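Bifunctional protein PutA (Bdellovibrio bacteriovorus, PDB 5UR2) probably converts L-proline to L-glutamate in two steps, joining a flavin-dependent proline dehydrogenase and an NAD-dependent L-glutamate gamma-semialdehyde dehydrogenase in one chain. Local coordinates at residues E488-L493 / Q579-G584; I754-A759 / P912-R917; R917-E920 / N926-V929. All coordinates share one frame; numbering follows the deposited sequence.

Contact 1: E488-L493 / Q579-G584; sequences EAKASL and QVLEVG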
loop_
_atom_site.group_PDB
_atom_site.type_symbol
_atom_site.label_atom_id
_atom_site.label_comp_id
_atom_site.label_asym_id
_atom_site.label_seq_id
_atom_site.Cartn_x
_atom_site.Cartn_y
_atom_site.Cartn_z
ATOM N N GLU B 488 30.560 14.748 -31.128
ATOM C CA GLU B 488 30.892 13.334 -31.273
ATOM C C GLU B 488 29.713 12.549 -31.811
ATOM O O GLU B 488 29.899 11.609 -32.588
ATOM C CB GLU B 488 31.352 12.755 -29.936
ATOM C CG GLU B 488 32.669 13.359 -29.502
ATOM C CD GLU B 488 33.134 12.891 -28.148
ATOM O OE1 GLU B 488 32.402 12.140 -27.478
ATOM O OE2 GLU B 488 34.249 13.285 -27.764
ATOM N N ALA B 489 28.493 12.904 -31.397
ATOM C CA ALA B 489 27.329 12.223 -31.945
ATOM C C ALA B 489 27.217 12.482 -33.441
ATOM O O ALA B 489 27.099 11.541 -34.238
ATOM C CB ALA B 489 26.062 12.663 -31.213
ATOM N N LYS B 490 27.321 13.752 -33.848
ATOM C CA LYS B 490 27.167 14.094 -35.260
ATOM C C LYS B 490 28.205 13.374 -36.119
ATOM O O LYS B 490 27.884 12.869 -37.203
ATOM C CB LYS B 490 27.278 15.608 -35.442
ATOM C CG LYS B 490 26.053 16.358 -34.975
ATOM C CD LYS B 490 26.364 17.802 -34.580
ATOM C CE LYS B 490 26.658 18.674 -35.771
ATOM N NZ LYS B 490 25.358 19.165 -36.339
ATOM N N ALA B 491 29.443 13.274 -35.626
ATOM C CA ALA B 491 30.490 12.585 -36.358
ATOM C C ALA B 491 30.276 11.076 -36.400
ATOM O O ALA B 491 30.942 10.405 -37.188
ATOM C CB ALA B 491 31.869 12.919 -35.769
ATOM N N SER B 492 29.389 10.521 -35.577
ATOM C CA SER B 492 29.119 9.089 -35.635
ATOM C C SER B 492 27.954 8.730 -36.565
ATOM O O SER B 492 27.671 7.541 -36.748
ATOM C CB SER B 492 28.835 8.542 -34.229
ATOM O OG SER B 492 27.478 8.735 -33.856
ATOM N N LEU B 493 27.283 9.716 -37.165
ATOM C CA LEU B 493 26.106 9.443 -37.992
ATOM C C LEU B 493 26.513 8.882 -39.344
ATOM O O LEU B 493 27.564 9.233 -39.871
ATOM C CB LEU B 493 25.258 10.703 -38.189
ATOM C CG LEU B 493 24.890 11.459 -36.912
ATOM C CD1 LEU B 493 23.991 12.644 -37.216
ATOM C CD2 LEU B 493 24.270 10.553 -35.856
ATOM N N GLN B 579 19.077 12.294 -28.110
ATOM C CA GLN B 579 17.709 12.794 -28.146
ATOM C C GLN B 579 17.624 14.128 -28.874
ATOM O O GLN B 579 16.644 14.393 -29.582
ATOM C CB GLN B 579 17.163 12.921 -26.730
ATOM C CG GLN B 579 17.205 11.633 -25.973
ATOM C CD GLN B 579 16.233 11.650 -24.826
ATOM O OE1 GLN B 579 15.384 12.541 -24.749
ATOM N NE2 GLN B 579 16.353 10.685 -23.918
ATOM N N VAL B 580 18.626 14.988 -28.707
ATOM C CA VAL B 580 18.626 16.250 -29.445
ATOM C C VAL B 580 18.600 15.982 -30.949
ATOM O O VAL B 580 17.798 16.566 -31.688
ATOM C CB VAL B 580 19.840 17.108 -29.045
ATOM C CG1 VAL B 580 20.039 18.262 -30.034
ATOM C CG2 VAL B 580 19.640 17.636 -27.640
ATOM N N LEU B 581 19.442 15.061 -31.416
ATOM C CA LEU B 581 19.605 14.877 -32.858
ATOM C C LEU B 581 18.519 13.987 -33.466
ATOM O O LEU B 581 18.019 14.291 -34.553
ATOM C CB LEU B 581 20.997 14.305 -33.161
ATOM C CG LEU B 581 22.207 15.199 -32.855
ATOM C CD1 LEU B 581 23.492 14.434 -33.014
ATOM C CD2 LEU B 581 22.198 16.383 -33.821
ATOM N N GLU B 582 18.139 12.886 -32.800
ATOM C CA GLU B 582 17.193 11.955 -33.411
ATOM C C GLU B 582 15.746 12.400 -33.245
ATOM O O GLU B 582 14.929 12.189 -34.143
ATOM C CB GLU B 582 17.351 10.545 -32.826
ATOM C CG GLU B 582 16.524 9.516 -33.567
ATOM C CD GLU B 582 16.456 8.161 -32.871
ATOM O OE1 GLU B 582 16.697 8.086 -31.655
ATOM O OE2 GLU B 582 16.164 7.150 -33.547
ATOM N N VAL B 583 15.401 13.014 -32.115
ATOM C CA VAL B 583 14.006 13.326 -31.808
ATOM C C VAL B 583 13.709 14.827 -31.829
ATOM O O VAL B 583 12.531 15.208 -31.766
ATOM C CB VAL B 583 13.597 12.710 -30.452
ATOM C CG1 VAL B 583 12.105 12.675 -30.287
ATOM C CG2 VAL B 583 14.149 11.305 -30.337
ATOM N N GLY B 584 14.722 15.691 -31.953
ATOM C CA GLY B 584 14.483 17.127 -31.930
ATOM C C GLY B 584 14.204 17.686 -30.549
ATOM O O GLY B 584 13.639 18.777 -30.424
#

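Contact 2: I754-A759 / P912-R917; sequences IIDNDA and PANINR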
loop_
_atom_site.group_PDB
_atom_site.type_symbol
_atom_site.label_atom_id
_atom_site.label_comp_id
_atom_site.label_asym_id
_atom_site.label_seq_id
_atom_site.Cartn_x
_atom_site.Cartn_y
_atom_site.Cartn_z
ATOM N N ILE B 754 -7.348 26.675 -16.870
ATOM C CA ILE B 754 -8.380 27.674 -16.612
ATOM C C ILE B 754 -7.718 28.902 -16.005
ATOM O O ILE B 754 -6.914 28.783 -15.071
ATOM C CB ILE B 754 -9.473 27.135 -15.677
ATOM C CG1 ILE B 754 -10.134 25.897 -16.275
ATOM C CG2 ILE B 754 -10.534 28.228 -15.435
ATOM C CD1 ILE B 754 -11.079 25.211 -15.316
ATOM N N ILE B 755 -8.048 30.075 -16.529
ATOM C CA ILE B 755 -7.528 31.341 -16.028
ATOM C C ILE B 755 -8.660 32.071 -15.320
ATOM O O ILE B 755 -9.575 32.590 -15.968
ATOM C CB ILE B 755 -6.951 32.210 -17.149
ATOM C CG1 ILE B 755 -5.953 31.418 -17.991
ATOM C CG2 ILE B 755 -6.349 33.466 -16.553
ATOM C CD1 ILE B 755 -4.786 30.879 -17.213
ATOM N N ASP B 756 -8.604 32.113 -13.990
ATOM C CA ASP B 756 -9.581 32.860 -13.214
ATOM C C ASP B 756 -9.349 34.362 -13.377
ATOM O O ASP B 756 -8.282 34.810 -13.797
ATOM C CB ASP B 756 -9.491 32.490 -11.734
ATOM C CG ASP B 756 -10.774 32.774 -10.979
ATOM O OD1 ASP B 756 -11.710 33.359 -11.580
ATOM O OD2 ASP B 756 -10.828 32.436 -9.775
ATOM N N ASN B 757 -10.372 35.143 -13.030
ATOM C CA ASN B 757 -10.293 36.592 -13.198
ATOM C C ASN B 757 -9.195 37.222 -12.343
ATOM O O ASN B 757 -8.654 38.272 -12.710
ATOM C CB ASN B 757 -11.637 37.217 -12.862
ATOM C CG ASN B 757 -12.647 36.997 -13.955
ATOM O OD1 ASN B 757 -12.319 37.054 -15.146
ATOM N ND2 ASN B 757 -13.881 36.713 -13.563
ATOM N N ASP B 758 -8.875 36.626 -11.196
ATOM C CA ASP B 758 -7.871 37.170 -10.287
ATOM C C ASP B 758 -6.501 36.513 -10.455
ATOM O O ASP B 758 -5.648 36.642 -9.569
ATOM C CB ASP B 758 -8.354 37.023 -8.841
ATOM C CG ASP B 758 -8.480 35.550 -8.394
ATOM O OD1 ASP B 758 -8.161 34.613 -9.174
ATOM O OD2 ASP B 758 -8.938 35.330 -7.252
ATOM N N ALA B 759 -6.271 35.810 -11.562
ATOM C CA ALA B 759 -5.027 35.058 -11.705
ATOM C C ALA B 759 -3.819 35.990 -11.687
ATOM O O ALA B 759 -3.864 37.116 -12.187
ATOM C CB ALA B 759 -5.038 34.237 -13.002
ATOM N N PRO B 912 -9.533 30.988 -2.818
ATOM C CA PRO B 912 -9.600 29.665 -2.166
ATOM C C PRO B 912 -10.829 28.850 -2.548
ATOM O O PRO B 912 -10.713 27.637 -2.756
ATOM C CB PRO B 912 -9.584 30.021 -0.674
ATOM C CG PRO B 912 -8.803 31.337 -0.627
ATOM C CD PRO B 912 -9.232 32.076 -1.870
ATOM N N ALA B 913 -12.004 29.474 -2.657
ATOM C CA ALA B 913 -13.214 28.707 -2.963
ATOM C C ALA B 913 -13.227 28.238 -4.412
ATOM O O ALA B 913 -13.704 27.139 -4.710
ATOM C CB ALA B 913 -14.466 29.539 -2.664
ATOM N N ASN B 914 -12.741 29.071 -5.331
ATOM C CA ASN B 914 -12.621 28.647 -6.720
ATOM C C ASN B 914 -11.597 27.526 -6.856
ATOM O O ASN B 914 -11.812 26.567 -7.607
ATOM C CB ASN B 914 -12.245 29.846 -7.599
ATOM C CG ASN B 914 -13.410 30.803 -7.817
ATOM O OD1 ASN B 914 -14.505 30.589 -7.294
ATOM N ND2 ASN B 914 -13.175 31.875 -8.580
ATOM N N ILE B 915 -10.485 27.622 -6.125
ATOM C CA ILE B 915 -9.486 26.558 -6.150
ATOM C C ILE B 915 -10.086 25.251 -5.645
ATOM O O ILE B 915 -9.851 24.182 -6.219
ATOM C CB ILE B 915 -8.239 26.970 -5.340
ATOM C CG1 ILE B 915 -7.452 28.050 -6.089
ATOM C CG2 ILE B 915 -7.324 25.756 -5.067
ATOM C CD1 ILE B 915 -6.320 28.707 -5.275
ATOM N N ASN B 916 -10.874 25.307 -4.571
ATOM C CA ASN B 916 -11.485 24.073 -4.083
ATOM C C ASN B 916 -12.485 23.497 -5.087
ATOM O O ASN B 916 -12.546 22.275 -5.268
ATOM C CB ASN B 916 -12.137 24.300 -2.722
ATOM C CG ASN B 916 -11.109 24.383 -1.602
ATOM O OD1 ASN B 916 -10.001 23.837 -1.712
ATOM N ND2 ASN B 916 -11.471 25.057 -0.519
ATOM N N ARG B 917 -13.270 24.351 -5.757
ATOM C CA ARG B 917 -14.218 23.843 -6.755
ATOM C C ARG B 917 -13.505 23.084 -7.865
ATOM O O ARG B 917 -13.958 22.012 -8.285
ATOM C CB ARG B 917 -15.042 24.982 -7.367
ATOM C CG ARG B 917 -16.194 25.442 -6.525
ATOM C CD ARG B 917 -17.179 26.213 -7.378
ATOM N NE ARG B 917 -17.806 25.360 -8.397
ATOM C CZ ARG B 917 -18.496 25.835 -9.428
ATOM N NH1 ARG B 917 -18.637 27.145 -9.579
ATOM N NH2 ARG B 917 -19.048 25.010 -10.306
HETATM O O HOH W 1 -14.232 33.866 -10.810
#

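Contact 3: R917-E920 / N926-V929; sequences RVKE and NLYV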
loop_
_atom_site.group_PDB
_atom_site.type_symbol
_atom_site.label_atom_id
_atom_site.label_comp_id
_atom_site.label_asym_id
_atom_site.label_seq_id
_atom_site.Cartn_x
_atom_site.Cartn_y
_atom_site.Cartn_z
ATOM N N ARG B 917 -13.270 24.351 -5.757
ATOM C CA ARG B 917 -14.218 23.843 -6.755
ATOM C C ARG B 917 -13.505 23.084 -7.865
ATOM O O ARG B 917 -13.958 22.012 -8.285
ATOM C CB ARG B 917 -15.042 24.982 -7.367
ATOM C CG ARG B 917 -16.194 25.442 -6.525
ATOM C CD ARG B 917 -17.179 26.213 -7.378
ATOM N NE ARG B 917 -17.806 25.360 -8.397
ATOM C CZ ARG B 917 -18.496 25.835 -9.428
ATOM N NH1 ARG B 917 -18.637 27.145 -9.579
ATOM N NH2 ARG B 917 -19.048 25.010 -10.306
ATOM N N VAL B 918 -12.391 23.633 -8.355
ATOM C CA VAL B 918 -11.622 22.970 -9.395
ATOM C C VAL B 918 -11.099 21.638 -8.877
ATOM O O VAL B 918 -11.112 20.627 -9.593
ATOM C CB VAL B 918 -10.478 23.886 -9.884
ATOM C CG1 VAL B 918 -9.530 23.140 -10.866
ATOM C CG2 VAL B 918 -11.042 25.136 -10.556
ATOM N N LYS B 919 -10.605 21.619 -7.636
ATOM C CA LYS B 919 -10.129 20.366 -7.059
ATOM C C LYS B 919 -11.226 19.313 -7.038
ATOM O O LYS B 919 -10.979 18.145 -7.343
ATOM C CB LYS B 919 -9.590 20.597 -5.654
ATOM C CG LYS B 919 -8.186 21.180 -5.614
ATOM C CD LYS B 919 -7.861 21.519 -4.169
ATOM C CE LYS B 919 -6.496 22.128 -3.999
ATOM N NZ LYS B 919 -6.382 22.674 -2.611
ATOM N N GLU B 920 -12.445 19.708 -6.695
ATOM C CA GLU B 920 -13.523 18.739 -6.557
ATOM C C GLU B 920 -14.245 18.443 -7.863
ATOM O O GLU B 920 -14.960 17.442 -7.925
ATOM C CB GLU B 920 -14.556 19.212 -5.518
ATOM C CG GLU B 920 -14.039 19.226 -4.080
ATOM N N ASN B 926 -4.241 14.308 -13.307
ATOM C CA ASN B 926 -3.201 15.164 -12.747
ATOM C C ASN B 926 -3.712 16.591 -12.795
ATOM O O ASN B 926 -3.828 17.181 -13.878
ATOM C CB ASN B 926 -1.879 15.037 -13.497
ATOM C CG ASN B 926 -1.098 13.810 -13.084
ATOM O OD1 ASN B 926 -1.312 12.706 -13.597
ATOM N ND2 ASN B 926 -0.193 13.995 -12.136
ATOM N N LEU B 927 -4.037 17.120 -11.621
ATOM C CA LEU B 927 -4.603 18.446 -11.458
ATOM C C LEU B 927 -3.531 19.370 -10.899
ATOM O O LEU B 927 -2.849 19.017 -9.931
ATOM C CB LEU B 927 -5.803 18.389 -10.516
ATOM C CG LEU B 927 -6.778 19.549 -10.489
ATOM C CD1 LEU B 927 -8.193 19.008 -10.197
ATOM C CD2 LEU B 927 -6.350 20.559 -9.469
ATOM N N TYR B 928 -3.397 20.556 -11.483
ATOM C CA TYR B 928 -2.388 21.512 -11.045
ATOM C C TYR B 928 -3.034 22.831 -10.666
ATOM O O TYR B 928 -3.938 23.311 -11.358
ATOM C CB TYR B 928 -1.322 21.751 -12.134
ATOM C CG TYR B 928 -0.542 20.507 -12.451
ATOM C CD1 TYR B 928 0.578 20.170 -11.704
ATOM C CD2 TYR B 928 -0.946 19.646 -13.474
ATOM C CE1 TYR B 928 1.288 19.026 -11.965
ATOM C CE2 TYR B 928 -0.232 18.506 -13.755
ATOM C CZ TYR B 928 0.886 18.203 -12.994
ATOM O OH TYR B 928 1.607 17.075 -13.254
ATOM N N VAL B 929 -2.546 23.431 -9.582
ATOM C CA VAL B 929 -3.019 24.733 -9.118
ATOM C C VAL B 929 -1.842 25.700 -9.122
ATOM O O VAL B 929 -0.817 25.452 -8.468
ATOM C CB VAL B 929 -3.676 24.641 -7.732
ATOM C CG1 VAL B 929 -4.137 26.009 -7.253
ATOM C CG2 VAL B 929 -4.863 23.691 -7.793
#

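Contact 1: E488-L493 / Q579-G584
Leu581 and Lys490 both set CG anti to their own carbonyl carbon (chi1 -66° and -75°); the leucine torsion carries its two branches over to helix 476-491, while the lysine torsion lays CG beside its own backbone N, where Leu581 meets it. The leucine does most of the touching. Its CD1 meets the methyl of Ala489, the residue before Lys490, with Leu581 CD1 to Ala489 CB at 3.6 Å, and it also reaches the lysine chain, where Leu581 CD1 lies 3.8 Å from Lys490 CG. The second branch closes on the same methylene, Leu581 CD2 to Lys490 CG being 4.0 Å. Leucine and lysine chains cross at about a right angle, and the lysine offers its aliphatic root rather than its charge. Beyond that root the chain bends at its third and fourth torsions, and NZ forms a salt bridge with Glu813. Just past Ala489, helix 476-491 runs out: Ala489 O is gripped twice, by Ser492 N at 2.8 Å and by Ser492 OG at 2.9 Å, the hydroxyl coming in on a lone pair. One residue on from Leu581, the carboxylate of Glu582 takes the backbone N-H groups of Val672 and Val673. No hydrogen bond links the two segments, which bury 140 Å² over both sides; the contact depends on apolar packing, and because Glu813 takes the ammonium group of Lys490, it buries no unpaired charge.

Contact 2: I754-A759 / P912-R917
Asp756 and Asn914 meet through one strong hydrogen bond, Asn914 ND2 to Asp756 OD2 at 2.7 Å, nearly straight with an angle of 172° at the hydrogen. The aspartate turns CG anti to its backbone N (chi1 -157°), which swings the carboxylate across to the first turn of helix 912-921. The asparagine reaches back with CG lying beside its own backbone N. The two side chains cross at about a right angle, and their flat ends are twisted 38° against each other. The acceptor oxygen lies exactly in the amide plane of Asn914, whereas the N-H arrives on the syn side of the carboxylate and somewhat out of its plane. This joins the residue that follows strand 751-755 to the helix of the beta-alpha-beta unit that begins with strand 901-908, the neighbouring parallel strand in the aldehyde dehydrogenase part of the chain. Asp756 uses both of its oxygens. OD2 is also bonded to the hydroxyl of Ser909, in the short link between strand 901-908 and helix 912-921. With partners on both oxygens the carboxylate has little freedom to rotate, and the surrounding donors would be expected to favour its ionised form. OD1 turns back to the next residue: Asn757 N reaches Asp756 OD1 at 2.7 Å, approaching from above the carboxylate plane as the chain enters the type I beta turn from Asp756 to Ala759. A water donates to the same oxygen, 2.7 Å from Asp756 OD1, and makes a weak bond with Asn914 ND2 at 3.2 Å.

Contact 3: R917-E920 / N926-V929
Leu927 pushes one methyl against the backbone of the helix: Leu927 CD1 lies 3.4 Å from Val918 O and 3.9 Å from Lys919 CA. Its other branch fits between the two side chains that flank this spot, with Leu927 CD2 at 4.3 Å from Val918 CG1 and also 4.3 Å from Lys919 CG. Leu927 gets there by keeping CG anti to its backbone N (chi1 -163°), while its second torsion, 147°, falls off the usual staggered value. Farther along the strand Val929 makes a looser touch, Val929 CG2 to Lys919 CE at 4.4 Å. Lys919 is stretched out, its chain torsions beyond CB all close to 180°, so the methylenes pass alongside the strand residues and carry the charge to the subunit boundary. There NZ forms a salt bridge with Glu972 of the second subunit.

Around this first shell, Val907 of strand 901-908 touches both Val918 and Val929, Leu889 of helix 889-896 also packs on Val918, and Leu922 presses on Leu927. Tyr928 points to the opposite face of the strand, where Ile933 and Ala936 meet its side chain. The whole contact closes a beta-alpha-beta crossover: strand 901-908 leads into helix 912-921, which folds back over the sheet before strand 926-929 pairs parallel with the first strand. On its other edge strand 926-929 pairs, again in parallel, with a strand of the second subunit, so the helix packs where one sheet runs on from chain to chain.

Overall arrangement
Contact 1 comes first along the chain and stands apart: its centre is 44 Å from that of contact 2, on the opposite side of the chain's centre, and 39 Å from that of contact 3. It packs two helices, whereas contacts 2 and 3 share helix 912-921 and reach the same sheet. Their centres are 10 Å apart, Arg917 belongs to both, and they touch where Ile915 CG2 lies 3.9 Å from Val929 CG1. One helix is thus joined near its start to the residue that follows strand 751-755 and farther on to strand 926-929, so it links two strands of one sheet, the second of which pairs onward with the second subunit.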